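Side-chain contact in probable nitrite reductase [nad(p)h] small subunit NIRD (Mycobacterium tuberculosis, PDB 4AIV), which is probably required for the activity of the NADH-dependent nitrite reductase, which reduces nitrite to ammonium, and associates with the large subunit NirB: residues A[35-40]-A[109-114]. Numbering follows the deposited sequence.
Sequences VALFRL and GRIQVA
Leu37 on strand 35-39 meets Ile111 and Val113 on strand 110-114; the axes of these short strand segments approach to 9.7 Å and run roughly antiparallel, at 143°. Both belong to the antiparallel beta framework of the Rieske-like domain. They are not hydrogen-bonded neighbours. Strands 45-49 and 100-105 lie between them in the sheet order, and the sheet curls so that the two pack face to face through side chains. The backbones stay well apart, with the CA atoms of Leu37 and Val113 8.4 Å from each other. On strand 35-39, Val35 and Leu37 face inward; on the other strand, Ile111 and Val113 do so. All four are buried, and the contact is purely apolar.

Leu37 is at the centre. With CG anti to the backbone N (chi1 176°), its side chain extends toward the facing strand, and both methyls reach it. Leu37 CD2 touches Ile111 CG2 at 3.8 Å. Leu37 CD1 lies 4.1 Å from the same Ile111 CG2, so one methyl of the isoleucine packs against both ends of the leucine fork. The Leu37 and Val113 side chains pass alongside each other in opposite directions.

Neighbouring residues continue this packing. Ala13 of strand 7-15 touches Leu37, and Leu19 touches Ile111. Ala47 of strand 45-49 and Tyr101 of strand 100-105 each touch both Val35 and Val113. Val35 CG1 and Val113 CG1 make a looser contact, 4.3 Å apart. Val113 turns its other methyl to the leucine, placing CG2 4.0 Å from Leu37 CD1.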
loop_
_atom_site.group_PDB
_atom_site.type_symbol
_atom_site.label_atom_id
_atom_site.label_comp_id
_atom_site.label_asym_id
_atom_site.label_seq_id
_atom_site.Cartn_x
_atom_site.Cartn_y
_atom_site.Cartn_z
ATOM N N VAL A 35 -5.343 -1.008 5.111
ATOM C CA VAL A 35 -4.284 -0.589 4.213
ATOM C C VAL A 35 -3.277 -1.721 3.978
ATOM O O VAL A 35 -2.955 -2.462 4.904
ATOM C CB VAL A 35 -3.585 0.637 4.833
ATOM C CG1 VAL A 35 -2.144 0.723 4.412
ATOM C CG2 VAL A 35 -4.367 1.905 4.488
ATOM N N ALA A 36 -2.818 -1.878 2.736
ATOM C CA ALA A 36 -1.706 -2.783 2.451
ATOM C C ALA A 36 -0.425 -1.947 2.371
ATOM O O ALA A 36 -0.300 -1.071 1.499
ATOM C CB ALA A 36 -1.938 -3.535 1.141
ATOM N N LEU A 37 0.507 -2.209 3.282
ATOM C CA LEU A 37 1.753 -1.448 3.371
ATOM C C LEU A 37 2.944 -2.274 2.888
ATOM O O LEU A 37 3.127 -3.415 3.317
ATOM C CB LEU A 37 1.996 -1.005 4.820
ATOM C CG LEU A 37 3.321 -0.273 5.121
ATOM C CD1 LEU A 37 3.381 1.131 4.462
ATOM C CD2 LEU A 37 3.560 -0.180 6.633
ATOM N N PHE A 38 3.753 -1.691 2.005
ATOM C CA PHE A 38 4.928 -2.360 1.452
ATOM C C PHE A 38 6.170 -1.461 1.550
ATOM O O PHE A 38 6.101 -0.265 1.270
ATOM C CB PHE A 38 4.714 -2.666 -0.037
ATOM C CG PHE A 38 3.483 -3.487 -0.340
ATOM C CD1 PHE A 38 2.247 -2.875 -0.532
ATOM C CD2 PHE A 38 3.569 -4.869 -0.462
ATOM C CE1 PHE A 38 1.120 -3.632 -0.839
ATOM C CE2 PHE A 38 2.438 -5.637 -0.763
ATOM C CZ PHE A 38 1.217 -5.016 -0.945
ATOM N N ARG A 39 7.306 -2.048 1.913
ATOM C CA ARG A 39 8.605 -1.399 1.732
ATOM C C ARG A 39 9.286 -1.992 0.484
ATOM O O ARG A 39 9.269 -3.208 0.276
ATOM C CB ARG A 39 9.472 -1.595 2.978
ATOM C CG ARG A 39 10.973 -1.405 2.779
ATOM C CD ARG A 39 11.710 -1.576 4.109
ATOM N NE ARG A 39 13.162 -1.576 3.945
ATOM C CZ ARG A 39 14.031 -1.739 4.939
ATOM N NH1 ARG A 39 13.607 -1.910 6.186
ATOM N NH2 ARG A 39 15.332 -1.724 4.680
ATOM N N LEU A 40 9.868 -1.137 -0.355
ATOM C CA LEU A 40 10.544 -1.608 -1.566
ATOM C C LEU A 40 12.063 -1.598 -1.401
ATOM O O LEU A 40 12.587 -1.020 -0.446
ATOM C CB LEU A 40 10.157 -0.745 -2.772
ATOM C CG LEU A 40 8.657 -0.547 -3.026
ATOM C CD1 LEU A 40 8.431 0.231 -4.314
ATOM C CD2 LEU A 40 7.914 -1.888 -3.073
ATOM N N GLY A 109 12.996 6.709 12.123
ATOM C CA GLY A 109 12.815 5.366 11.599
ATOM C C GLY A 109 11.482 4.700 11.894
ATOM O O GLY A 109 11.411 3.475 12.006
ATOM N N ARG A 110 10.424 5.491 12.027
ATOM C CA ARG A 110 9.084 4.931 12.207
ATOM C C ARG A 110 8.307 5.064 10.912
ATOM O O ARG A 110 8.301 6.135 10.293
ATOM C CB ARG A 110 8.329 5.659 13.326
ATOM C CG ARG A 110 8.864 5.416 14.733
ATOM N N ILE A 111 7.656 3.983 10.496
ATOM C CA ILE A 111 6.789 4.037 9.326
ATOM C C ILE A 111 5.391 4.492 9.734
ATOM O O ILE A 111 4.776 3.918 10.636
ATOM C CB ILE A 111 6.686 2.673 8.614
ATOM C CG1 ILE A 111 8.078 2.201 8.183
ATOM C CG2 ILE A 111 5.755 2.778 7.402
ATOM C CD1 ILE A 111 8.102 0.795 7.620
ATOM N N GLN A 112 4.899 5.539 9.083
ATOM C CA GLN A 112 3.536 5.995 9.317
ATOM C C GLN A 112 2.742 6.034 8.030
ATOM O O GLN A 112 3.306 6.185 6.941
ATOM C CB GLN A 112 3.536 7.394 9.913
ATOM C CG GLN A 112 4.262 7.510 11.225
ATOM C CD GLN A 112 3.984 8.836 11.874
ATOM O OE1 GLN A 112 4.457 9.876 11.410
ATOM N NE2 GLN A 112 3.196 8.816 12.947
ATOM N N VAL A 113 1.427 5.917 8.175
ATOM C CA VAL A 113 0.505 5.999 7.060
ATOM C C VAL A 113 -0.599 6.977 7.419
ATOM O O VAL A 113 -1.155 6.918 8.523
ATOM C CB VAL A 113 -0.135 4.623 6.752
ATOM C CG1 VAL A 113 -1.133 4.750 5.600
ATOM C CG2 VAL A 113 0.933 3.587 6.437
ATOM N N ALA A 114 -0.922 7.875 6.495
ATOM C CA ALA A 114 -1.948 8.870 6.763
ATOM C C ALA A 114 -3.230 8.566 6.014
ATOM O O ALA A 114 -3.227 7.913 4.972
ATOM C CB ALA A 114 -1.453 10.264 6.382
#